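Side-chain contacts in esterase YdiI (PDB 4K49), which hydrolyses 1,4-dihydroxy-2-naphthoyl-CoA to 1,4-dihydroxy-2-naphthoate and CoA in menaquinone biosynthesis, and also acts on many other acyl-CoA thioesters: residues V59-S64 and G96-V101; E63-V68 and W114-F119; A38-D43 and G51-G56. All coordinates share one frame; numbering follows the deposited sequence.

Contact 1. Residues V59-S64 and G96-V101; sequences VVLAES and GRVRGV. With HFQ (2,4-dihydroxyphenacyl coenzyme A), chain F.
Leu-61 is the residue that ties helix 55-72 to strand 97-104, where it meets Val-98 and Gly-100. This is the hot-dog fold, a long helix wrapped by a curled antiparallel sheet, and the contact lies buried near the middle of the chain. Taking the helix in order, Val-59 faces the dimer interface and packs on Val-59 of the second subunit, while Val-60 packs beside Gly-56 of that subunit. Leu-61 points toward the sheet. With CG anti to the backbone N (chi1 -179°), its CD2 methyl is carried to the strand, 4.1 Å from Val-98 CG2, the two side chains crossing obliquely. The same methyl stands 4.0 Å from the backbone N of Gly-100. A CB on Gly-100 would crowd Leu-61 CD2; with none there, the methyl can lie over the strand backbone. Met-40 and Ile-118, from the strands flanking 97-104, both touch Val-98 as well. Glu-63, the inferred nucleophile or general base, leaves the helix away from this packing: its extended chain sets OE2 3.3 Å from CB of the bound 2,4-dihydroxyphenacyl-CoA, the methylene between sulfur and ketone carbonyl. Ser-64 presents its CA to the ligand's aromatic ring, and its OG is hydrogen-bonded to His-54 of the second subunit. Val-60 O takes two bonds from Ser-64, on opposite faces of its carbonyl plane: one from the backbone N, the other from OG at 2.6 Å, which lies 42° out of that plane.

Contact 2. Residues E63-V68 and W114-F119; sequences ESIGSV and WQIEIF. With HFQ (2,4-dihydroxyphenacyl coenzyme A), chain F.
The indole of Trp-114 carries the carbonyl oxygen of Gly-66 over one face, 3.4 Å above the plane and displaced toward the rim by the pyrrole side. Gly-66 O lies 3.5 Å from NE1, but the angle is too poor for a hydrogen bond; that N-H makes a weak one with Gln-112 instead. Gly-66 brings helix 55-72 close to strand 111-119, the short axes passing 8.6 Å apart at 147°. Any CB on Gly-66 would be jammed against Ile-116 CD1, whose chi2 of 93° sits off a staggered value. Next to it, Ile-65 CD1 meets Ile-116 CG2 at 4.3 Å. The helix face turned from the strand lines the ligand pocket. Ser-67 CB is 3.3 Å from ligand atom C7B, while Ser-67 OG bonds back to Glu-63 O at 2.7 Å. Glu-63 OE1 is hydrogen-bonded to His-89 of the second subunit. An alanine in place of Glu-63 would probably leave that histidine without its OE1 partner and open a gap beside the ligand methylene CB. The chemistry is thus divided: apolar packing and the lack of a side chain at Gly-66 let the helix sit close, its carbonyl merely lying over the indole, whereas the face turned from the strand carries Glu-63 and Ser-67 to the ligand.

Contact 3. Residues A38-D43 and G51-G56; sequences ATMPVD and GLLHGG. With HFQ (2,4-dihydroxyphenacyl coenzyme A), chain E.
Leu-53 fills the angle between Met-40 and Val-42, joining the end of strand 36-41 to the loop that leads into helix 55-72 of the hot-dog fold. This is the compact half of the contact, all three residues being buried. Met-40 has CG anti to its own N and turns at the last torsion (chi3 73°), which swings CE to within 3.9 Å of Leu-53 CD1. Val-42 comes in roughly at right angles to the leucine, its CG1 3.9 Å from Leu-53 CB at the root of the side chain rather than at the tip. Met-40 and Val-42 also rest on Val-98, and Leu-53 has a backbone hydrogen bond with Ala-93.

The outer half is looser. Asp-43 turns away from the loop and pairs with Arg-45, and Leu-52, also partly exposed, leans instead toward the pantetheine arm of the bound 2,4-dihydroxyphenacyl-CoA (chain E), its CD1 4.1 Å from O5P, and packs on Val-81 of the second subunit.

Beyond Leu-53 the loop lines the ligand pocket. His-54 is the N-cap: its ND1 accepts from Gly-56 N at 2.9 Å, with the donor practically in the ring plane. Ligand atom C3B lies 3.5 Å above the plane of the His-54 ring, offset toward the rim. Gly-55 N then gives a nearly straight bond (166°) of 2.8 Å to the ligand carbonyl O1B. That oxygen belongs to the ketone that stands in for the thioester carbonyl; in the substrate, a backbone N-H at the start of a helix would probably polarise that carbonyl and steady the negative charge that builds on its oxygen during hydrolysis, consistent with an oxyanion-hole role.

From the N terminus, contact 3 comes first and closes a short loop, returning from strand 36-41 to the start of helix 55-72 before either other contact opens. Contacts 1 and 2 then leave the same helix from overlapping segments that share Glu-63 and Ser-64. They cross rather than nest: 63-68 opens before 96-101 closes contact 1, and 114-119 closes contact 2 last. Strand 97-104 lies between 36-41 and 111-119 in the sheet, so backbone hydrogen bonds join contact 1 to both others. Contact 3 borders one ligand and contacts 1 and 2 the other; each site is completed by the second subunit.

Contact 1. Residues V59-S64 and G96-V101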
# COMPACT_ATOMS: atom_id res chain seq x y z
N VAL A 59 0.22 2.03 -3.65
CA VAL A 59 1.27 2.26 -2.68
C VAL A 59 2.25 1.08 -2.62
O VAL A 59 3.44 1.27 -2.37
CB VAL A 59 0.69 2.60 -1.29
CG1 VAL A 59 1.81 2.84 -0.27
CG2 VAL A 59 -0.20 3.83 -1.40
N VAL A 60 1.77 -0.13 -2.89
CA VAL A 60 2.69 -1.26 -2.94
C VAL A 60 3.70 -1.04 -4.07
O VAL A 60 4.93 -1.23 -3.90
CB VAL A 60 1.97 -2.60 -3.14
CG1 VAL A 60 2.98 -3.70 -3.39
CG2 VAL A 60 1.14 -2.95 -1.90
N LEU A 61 3.20 -0.62 -5.21
CA LEU A 61 4.08 -0.30 -6.34
C LEU A 61 5.07 0.80 -5.97
O LEU A 61 6.26 0.67 -6.22
CB LEU A 61 3.25 0.11 -7.55
CG LEU A 61 4.04 0.46 -8.82
CD1 LEU A 61 4.92 -0.70 -9.31
CD2 LEU A 61 3.08 0.90 -9.88
N ALA A 62 4.58 1.89 -5.38
CA ALA A 62 5.47 2.99 -5.00
C ALA A 62 6.53 2.55 -4.00
O ALA A 62 7.72 2.85 -4.16
CB ALA A 62 4.66 4.16 -4.45
N GLU A 63 6.13 1.83 -2.96
CA GLU A 63 7.11 1.43 -1.97
C GLU A 63 8.07 0.37 -2.53
O GLU A 63 9.24 0.35 -2.16
CB GLU A 63 6.47 0.98 -0.65
CG GLU A 63 7.53 0.73 0.44
CD GLU A 63 7.02 0.93 1.84
OE1 GLU A 63 5.93 1.50 2.04
OE2 GLU A 63 7.74 0.52 2.78
N SER A 64 7.59 -0.48 -3.43
CA SER A 64 8.47 -1.48 -4.07
C SER A 64 9.57 -0.82 -4.90
O SER A 64 10.75 -1.19 -4.80
CB SER A 64 7.66 -2.42 -4.98
OG SER A 64 6.69 -3.16 -4.25
N GLY A 96 -5.88 -2.75 -17.51
CA GLY A 96 -4.56 -2.55 -18.10
C GLY A 96 -3.46 -2.63 -17.08
O GLY A 96 -3.54 -3.39 -16.10
N ARG A 97 -2.39 -1.87 -17.31
CA ARG A 97 -1.29 -1.83 -16.36
C ARG A 97 -1.05 -0.38 -16.01
O ARG A 97 -1.35 0.51 -16.81
CB ARG A 97 -0.02 -2.45 -16.97
CG ARG A 97 -0.13 -3.94 -17.27
CD ARG A 97 1.19 -4.54 -17.81
NE ARG A 97 2.24 -4.64 -16.78
CZ ARG A 97 2.35 -5.64 -15.91
NH1 ARG A 97 1.45 -6.62 -15.92
NH2 ARG A 97 3.33 -5.66 -15.02
N VAL A 98 -0.56 -0.13 -14.80
CA VAL A 98 -0.10 1.20 -14.46
C VAL A 98 1.43 1.17 -14.39
O VAL A 98 2.03 0.11 -14.23
CB VAL A 98 -0.73 1.72 -13.16
CG1 VAL A 98 -2.24 1.91 -13.36
CG2 VAL A 98 -0.46 0.74 -12.00
N ARG A 99 2.04 2.35 -14.51
CA ARG A 99 3.48 2.47 -14.62
C ARG A 99 4.01 3.48 -13.60
O ARG A 99 3.64 4.65 -13.63
CB ARG A 99 3.82 2.93 -16.05
CG ARG A 99 5.29 3.32 -16.29
CD ARG A 99 5.49 3.73 -17.76
NE ARG A 99 4.64 4.86 -18.15
CZ ARG A 99 5.05 6.13 -18.16
NH1 ARG A 99 4.23 7.10 -18.53
NH2 ARG A 99 6.29 6.42 -17.81
N GLY A 100 4.88 3.03 -12.71
CA GLY A 100 5.44 3.95 -11.72
C GLY A 100 6.84 4.37 -12.11
O GLY A 100 7.66 3.54 -12.52
N VAL A 101 7.12 5.67 -11.98
CA VAL A 101 8.44 6.21 -12.26
C VAL A 101 8.99 6.84 -11.00
O VAL A 101 8.35 7.70 -10.38
CB VAL A 101 8.38 7.30 -13.35
CG1 VAL A 101 9.78 7.87 -13.61
CG2 VAL A 101 7.77 6.75 -14.64
CB HFQ F . 10.27 -1.55 2.66
N1A HFQ F . 18.00 -3.67 12.63
O1A HFQ F . 13.81 2.32 18.88
P1A HFQ F . 12.74 1.84 17.88
C1B HFQ F . 9.61 -2.52 1.63
O1B HFQ F . 8.39 -2.86 1.81
C1D HFQ F . 14.76 -2.53 16.16
S1P HFQ F . 10.79 -2.42 4.13
C2A HFQ F . 16.96 -4.37 13.09
O2A HFQ F . 11.39 1.65 18.58
P2A HFQ F . 13.77 3.28 15.77
C2B HFQ F . 10.36 -3.06 0.47
O2B HFQ F . 12.28 -4.59 -2.87
C2D HFQ F . 14.87 -2.02 17.46
O2D HFQ F . 15.79 -2.75 18.28
C2P HFQ F . 9.34 -2.90 5.02
N3A HFQ F . 16.18 -3.89 14.07
O3A HFQ F . 12.57 2.87 16.73
C3B HFQ F . 9.61 -3.45 -0.65
O3B HFQ F . 12.53 -2.83 1.55
C3D HFQ F . 13.55 -2.20 17.98
O3D HFQ F . 13.39 -3.63 18.21
P3D HFQ F . 13.13 -4.24 19.72
C3P HFQ F . 8.61 -1.82 5.76
C4A HFQ F . 16.44 -2.67 14.61
O4A HFQ F . 13.56 4.64 15.29
C4B HFQ F . 10.25 -3.96 -1.75
C4D HFQ F . 12.69 -1.87 16.87
O4D HFQ F . 13.52 -2.01 15.69
N4P HFQ F . 9.37 -1.07 6.63
C5A HFQ F . 17.51 -1.92 14.17
O5A HFQ F . 15.12 3.25 16.49
C5B HFQ F . 11.64 -4.09 -1.75
C5D HFQ F . 12.24 -0.47 17.01
O5D HFQ F . 13.20 0.48 17.25
C5P HFQ F . 9.88 -1.63 7.83
O5P HFQ F . 9.63 -2.85 8.15
C6A HFQ F . 18.32 -2.45 13.14
N6A HFQ F . 19.45 -1.71 12.62
O6A HFQ F . 13.78 2.25 14.61
C6B HFQ F . 12.40 -3.70 -0.63
C6P HFQ F . 10.71 -0.80 8.78
N7A HFQ F . 17.51 -0.75 14.90
O7A HFQ F . 14.57 -4.54 20.39
C7B HFQ F . 11.76 -3.20 0.47
C7P HFQ F . 10.09 -0.80 10.19
C8A HFQ F . 16.49 -0.78 15.78
O8A HFQ F . 12.41 -3.28 20.54
N8P HFQ F . 10.61 0.19 11.11
N9A HFQ F . 15.85 -1.95 15.60
O9A HFQ F . 12.33 -5.54 19.58
C9P HFQ F . 11.83 -0.13 11.86
O9P HFQ F . 12.36 -1.17 11.69
CAP HFQ F . 12.35 0.93 12.82
OAP HFQ F . 11.51 2.05 12.79
CBP HFQ F . 13.77 1.38 12.44
CCP HFQ F . 14.05 2.54 13.29
CDP HFQ F . 14.76 0.24 12.75
CEP HFQ F . 13.81 1.75 11.01

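Contact 2. Residues E63-V68 and W114-F119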
# COMPACT_ATOMS: atom_id res chain seq x y z
N GLU A 63 6.13 1.83 -2.96
CA GLU A 63 7.11 1.43 -1.97
C GLU A 63 8.07 0.37 -2.53
O GLU A 63 9.24 0.35 -2.16
CB GLU A 63 6.47 0.98 -0.65
CG GLU A 63 7.53 0.73 0.44
CD GLU A 63 7.02 0.93 1.84
OE1 GLU A 63 5.93 1.50 2.04
OE2 GLU A 63 7.74 0.52 2.78
N SER A 64 7.59 -0.48 -3.43
CA SER A 64 8.47 -1.48 -4.07
C SER A 64 9.57 -0.82 -4.90
O SER A 64 10.75 -1.19 -4.80
CB SER A 64 7.66 -2.42 -4.98
OG SER A 64 6.69 -3.16 -4.25
N ILE A 65 9.19 0.15 -5.74
CA ILE A 65 10.17 0.80 -6.60
C ILE A 65 11.12 1.66 -5.76
O ILE A 65 12.34 1.54 -5.86
CB ILE A 65 9.51 1.67 -7.68
CG1 ILE A 65 8.50 0.85 -8.49
CG2 ILE A 65 10.57 2.26 -8.63
CD1 ILE A 65 7.75 1.72 -9.49
N GLY A 66 10.55 2.52 -4.91
CA GLY A 66 11.37 3.40 -4.09
C GLY A 66 12.33 2.68 -3.15
O GLY A 66 13.50 3.09 -2.99
N SER A 67 11.87 1.60 -2.52
CA SER A 67 12.71 0.85 -1.60
C SER A 67 13.86 0.16 -2.32
O SER A 67 14.99 0.13 -1.82
CB SER A 67 11.90 -0.20 -0.83
OG SER A 67 10.89 0.37 -0.01
N VAL A 68 13.59 -0.44 -3.48
CA VAL A 68 14.69 -1.14 -4.14
C VAL A 68 15.64 -0.14 -4.79
O VAL A 68 16.85 -0.36 -4.84
CB VAL A 68 14.21 -2.26 -5.11
CG1 VAL A 68 13.75 -1.68 -6.42
CG2 VAL A 68 15.35 -3.25 -5.35
N TRP A 114 12.22 9.40 -1.87
CA TRP A 114 11.98 9.05 -3.26
C TRP A 114 10.62 9.56 -3.69
O TRP A 114 9.67 9.52 -2.91
CB TRP A 114 12.01 7.53 -3.43
CG TRP A 114 13.36 6.96 -3.21
CD1 TRP A 114 13.87 6.48 -2.04
CD2 TRP A 114 14.40 6.83 -4.19
NE1 TRP A 114 15.17 6.05 -2.23
CE2 TRP A 114 15.51 6.26 -3.55
CE3 TRP A 114 14.50 7.15 -5.55
CZ2 TRP A 114 16.71 5.99 -4.22
CZ3 TRP A 114 15.68 6.88 -6.22
CH2 TRP A 114 16.77 6.31 -5.56
N GLN A 115 10.54 10.06 -4.92
CA GLN A 115 9.25 10.45 -5.49
C GLN A 115 8.86 9.37 -6.48
O GLN A 115 9.65 8.99 -7.35
CB GLN A 115 9.37 11.78 -6.24
CG GLN A 115 8.21 12.06 -7.21
CD GLN A 115 8.51 13.20 -8.17
OE1 GLN A 115 8.73 12.98 -9.38
NE2 GLN A 115 8.49 14.42 -7.66
N ILE A 116 7.64 8.86 -6.36
CA ILE A 116 7.16 7.91 -7.34
C ILE A 116 5.86 8.43 -7.93
O ILE A 116 4.90 8.67 -7.20
CB ILE A 116 6.93 6.51 -6.73
CG1 ILE A 116 8.21 6.01 -6.04
CG2 ILE A 116 6.49 5.53 -7.82
CD1 ILE A 116 8.26 6.34 -4.53
N GLU A 117 5.84 8.63 -9.24
CA GLU A 117 4.60 8.97 -9.91
C GLU A 117 4.13 7.76 -10.68
O GLU A 117 4.93 7.09 -11.36
CB GLU A 117 4.79 10.16 -10.86
CG GLU A 117 5.11 11.47 -10.13
CD GLU A 117 5.30 12.63 -11.09
OE1 GLU A 117 5.93 12.42 -12.16
OE2 GLU A 117 4.83 13.75 -10.78
N ILE A 118 2.83 7.49 -10.59
CA ILE A 118 2.26 6.30 -11.22
C ILE A 118 1.20 6.73 -12.23
O ILE A 118 0.25 7.45 -11.87
CB ILE A 118 1.64 5.36 -10.18
CG1 ILE A 118 2.72 4.86 -9.21
CG2 ILE A 118 0.88 4.21 -10.86
CD1 ILE A 118 2.15 4.07 -8.03
N PHE A 119 1.38 6.27 -13.47
CA PHE A 119 0.56 6.70 -14.61
C PHE A 119 -0.25 5.54 -15.18
O PHE A 119 0.17 4.38 -15.11
CB PHE A 119 1.46 7.24 -15.74
CG PHE A 119 2.34 8.37 -15.32
CD1 PHE A 119 3.61 8.11 -14.82
CD2 PHE A 119 1.90 9.68 -15.40
CE1 PHE A 119 4.44 9.15 -14.41
CE2 PHE A 119 2.72 10.73 -15.00
CZ PHE A 119 3.99 10.47 -14.50
CB HFQ F . 10.27 -1.55 2.66
N1A HFQ F . 18.00 -3.67 12.63
O1A HFQ F . 13.81 2.32 18.88
P1A HFQ F . 12.74 1.84 17.88
C1B HFQ F . 9.61 -2.52 1.63
O1B HFQ F . 8.39 -2.86 1.81
C1D HFQ F . 14.76 -2.53 16.16
S1P HFQ F . 10.79 -2.42 4.13
C2A HFQ F . 16.96 -4.37 13.09
O2A HFQ F . 11.39 1.65 18.58
P2A HFQ F . 13.77 3.28 15.77
C2B HFQ F . 10.36 -3.06 0.47
O2B HFQ F . 12.28 -4.59 -2.87
C2D HFQ F . 14.87 -2.02 17.46
O2D HFQ F . 15.79 -2.75 18.28
C2P HFQ F . 9.34 -2.90 5.02
N3A HFQ F . 16.18 -3.89 14.07
O3A HFQ F . 12.57 2.87 16.73
C3B HFQ F . 9.61 -3.45 -0.65
O3B HFQ F . 12.53 -2.83 1.55
C3D HFQ F . 13.55 -2.20 17.98
O3D HFQ F . 13.39 -3.63 18.21
P3D HFQ F . 13.13 -4.24 19.72
C3P HFQ F . 8.61 -1.82 5.76
C4A HFQ F . 16.44 -2.67 14.61
O4A HFQ F . 13.56 4.64 15.29
C4B HFQ F . 10.25 -3.96 -1.75
C4D HFQ F . 12.69 -1.87 16.87
O4D HFQ F . 13.52 -2.01 15.69
N4P HFQ F . 9.37 -1.07 6.63
C5A HFQ F . 17.51 -1.92 14.17
O5A HFQ F . 15.12 3.25 16.49
C5B HFQ F . 11.64 -4.09 -1.75
C5D HFQ F . 12.24 -0.47 17.01
O5D HFQ F . 13.20 0.48 17.25
C5P HFQ F . 9.88 -1.63 7.83
O5P HFQ F . 9.63 -2.85 8.15
C6A HFQ F . 18.32 -2.45 13.14
N6A HFQ F . 19.45 -1.71 12.62
O6A HFQ F . 13.78 2.25 14.61
C6B HFQ F . 12.40 -3.70 -0.63
C6P HFQ F . 10.71 -0.80 8.78
N7A HFQ F . 17.51 -0.75 14.90
O7A HFQ F . 14.57 -4.54 20.39
C7B HFQ F . 11.76 -3.20 0.47
C7P HFQ F . 10.09 -0.80 10.19
C8A HFQ F . 16.49 -0.78 15.78
O8A HFQ F . 12.41 -3.28 20.54
N8P HFQ F . 10.61 0.19 11.11
N9A HFQ F . 15.85 -1.95 15.60
O9A HFQ F . 12.33 -5.54 19.58
C9P HFQ F . 11.83 -0.13 11.86
O9P HFQ F . 12.36 -1.17 11.69
CAP HFQ F . 12.35 0.93 12.82
OAP HFQ F . 11.51 2.05 12.79
CBP HFQ F . 13.77 1.38 12.44
CCP HFQ F . 14.05 2.54 13.29
CDP HFQ F . 14.76 0.24 12.75
CEP HFQ F . 13.81 1.75 11.01

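Contact 3. Residues A38-D43 and G51-G56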
# COMPACT_ATOMS: atom_id res chain seq x y z
N ALA A 38 8.72 0.66 -13.05
CA ALA A 38 8.07 -0.65 -12.97
C ALA A 38 6.59 -0.53 -13.27
O ALA A 38 5.97 0.52 -13.04
CB ALA A 38 8.30 -1.29 -11.60
N THR A 39 6.01 -1.60 -13.79
CA THR A 39 4.58 -1.63 -14.07
C THR A 39 3.89 -2.69 -13.20
O THR A 39 4.54 -3.56 -12.62
CB THR A 39 4.30 -1.89 -15.56
OG1 THR A 39 4.88 -3.14 -15.94
CG2 THR A 39 4.90 -0.79 -16.42
N MET A 40 2.56 -2.61 -13.14
CA MET A 40 1.76 -3.49 -12.29
C MET A 40 0.37 -3.56 -12.93
O MET A 40 -0.15 -2.55 -13.41
CB MET A 40 1.67 -2.91 -10.86
CG MET A 40 0.72 -3.67 -9.92
SD MET A 40 0.57 -2.86 -8.29
CE MET A 40 -0.41 -1.44 -8.73
N PRO A 41 -0.23 -4.77 -12.97
CA PRO A 41 -1.53 -4.86 -13.63
C PRO A 41 -2.66 -4.37 -12.74
O PRO A 41 -2.53 -4.34 -11.50
CB PRO A 41 -1.69 -6.36 -13.88
CG PRO A 41 -0.88 -7.01 -12.79
CD PRO A 41 0.30 -6.09 -12.61
N VAL A 42 -3.76 -3.97 -13.37
CA VAL A 42 -5.00 -3.69 -12.66
C VAL A 42 -5.94 -4.86 -12.90
O VAL A 42 -6.54 -4.98 -13.98
CB VAL A 42 -5.68 -2.40 -13.19
CG1 VAL A 42 -6.90 -2.06 -12.34
CG2 VAL A 42 -4.71 -1.25 -13.17
N ASP A 43 -6.06 -5.74 -11.91
CA ASP A 43 -6.91 -6.92 -12.03
C ASP A 43 -7.30 -7.42 -10.66
O ASP A 43 -7.12 -6.71 -9.66
CB ASP A 43 -6.25 -8.02 -12.88
CG ASP A 43 -4.95 -8.55 -12.28
OD1 ASP A 43 -4.85 -8.73 -11.04
OD2 ASP A 43 -4.01 -8.82 -13.06
N GLY A 51 -14.25 -2.31 -8.15
CA GLY A 51 -13.72 -2.36 -9.50
C GLY A 51 -12.59 -1.41 -9.83
O GLY A 51 -12.13 -1.36 -10.98
N LEU A 52 -12.12 -0.64 -8.85
CA LEU A 52 -10.99 0.26 -9.08
C LEU A 52 -9.68 -0.39 -8.67
O LEU A 52 -9.66 -1.35 -7.90
CB LEU A 52 -11.16 1.56 -8.29
CG LEU A 52 -12.51 2.27 -8.40
CD1 LEU A 52 -12.45 3.62 -7.66
CD2 LEU A 52 -12.91 2.46 -9.86
N LEU A 53 -8.58 0.11 -9.21
CA LEU A 53 -7.28 -0.23 -8.66
C LEU A 53 -7.27 0.18 -7.19
O LEU A 53 -7.58 1.32 -6.85
CB LEU A 53 -6.18 0.51 -9.44
CG LEU A 53 -4.77 0.38 -8.89
CD1 LEU A 53 -4.33 -1.08 -8.90
CD2 LEU A 53 -3.82 1.24 -9.70
N HIS A 54 -6.94 -0.77 -6.32
CA HIS A 54 -6.89 -0.55 -4.87
C HIS A 54 -5.83 0.51 -4.59
O HIS A 54 -4.71 0.44 -5.12
CB HIS A 54 -6.49 -1.88 -4.21
CG HIS A 54 -6.79 -1.99 -2.75
ND1 HIS A 54 -6.17 -1.20 -1.80
CD2 HIS A 54 -7.58 -2.85 -2.07
CE1 HIS A 54 -6.60 -1.55 -0.60
NE2 HIS A 54 -7.45 -2.55 -0.73
N GLY A 55 -6.19 1.49 -3.77
CA GLY A 55 -5.25 2.54 -3.41
C GLY A 55 -3.99 1.96 -2.78
O GLY A 55 -2.88 2.47 -2.99
N GLY A 56 -4.16 0.89 -2.03
CA GLY A 56 -3.04 0.23 -1.37
C GLY A 56 -2.12 -0.42 -2.39
O GLY A 56 -0.90 -0.49 -2.20
CB HFQ E . -9.87 3.32 -2.09
N1A HFQ E . -19.70 8.69 -8.80
O1A HFQ E . -14.01 16.26 -10.87
P1A HFQ E . -13.24 15.11 -10.16
C1B HFQ E . -9.66 1.78 -1.97
O1B HFQ E . -8.60 1.26 -2.44
C1D HFQ E . -15.66 10.61 -10.99
S1P HFQ E . -10.53 3.88 -3.66
C2A HFQ E . -18.67 8.06 -9.39
O2A HFQ E . -11.73 15.26 -10.41
P2A HFQ E . -12.58 15.77 -7.61
C2B HFQ E . -10.67 0.88 -1.36
O2B HFQ E . -13.30 -1.82 0.41
C2D HFQ E . -15.82 11.49 -12.07
O2D HFQ E . -16.61 10.95 -13.12
C2P HFQ E . -9.24 3.76 -4.88
N3A HFQ E . -17.66 8.76 -9.94
O3A HFQ E . -13.56 15.11 -8.66
C3B HFQ E . -10.19 -0.32 -0.83
O3B HFQ E . -12.52 2.36 -1.80
C3D HFQ E . -14.51 11.86 -12.52
O3D HFQ E . -14.18 11.20 -13.77
P3D HFQ E . -13.63 12.09 -15.04
C3P HFQ E . -8.14 4.76 -4.76
C4A HFQ E . -17.65 10.11 -9.89
O4A HFQ E . -12.39 17.18 -7.96
C4B HFQ E . -11.06 -1.21 -0.26
C4D HFQ E . -13.59 11.48 -11.48
O4D HFQ E . -14.41 10.93 -10.41
N4P HFQ E . -8.58 6.06 -4.90
C5A HFQ E . -18.70 10.80 -9.29
O5A HFQ E . -13.25 15.64 -6.22
C5B HFQ E . -12.43 -0.91 -0.19
C5D HFQ E . -12.91 12.69 -11.00
O5D HFQ E . -13.76 13.74 -10.74
C5P HFQ E . -9.00 6.52 -6.17
O5P HFQ E . -8.95 5.75 -7.20
C6A HFQ E . -19.75 10.04 -8.72
N6A HFQ E . -20.87 10.69 -8.08
O6A HFQ E . -11.23 14.98 -7.57
C6B HFQ E . -12.91 0.29 -0.72
C6P HFQ E . -9.48 7.94 -6.35
N7A HFQ E . -18.41 12.14 -9.40
O7A HFQ E . -14.34 13.55 -15.02
C7B HFQ E . -12.04 1.18 -1.30
C7P HFQ E . -8.87 8.65 -7.57
C8A HFQ E . -17.24 12.28 -10.05
O8A HFQ E . -12.19 12.23 -14.94
N8P HFQ E . -8.92 10.11 -7.50
N9A HFQ E . -16.78 11.05 -10.35
O9A HFQ E . -13.98 11.38 -16.35
C9P HFQ E . -10.15 10.79 -7.94
O9P HFQ E . -11.05 10.15 -8.37
CAP HFQ E . -10.20 12.31 -7.83
OAP HFQ E . -8.91 12.78 -7.65
CBP HFQ E . -11.01 12.75 -6.59
CCP HFQ E . -10.92 14.22 -6.45
CDP HFQ E . -12.49 12.31 -6.70
CEP HFQ E . -10.44 12.09 -5.40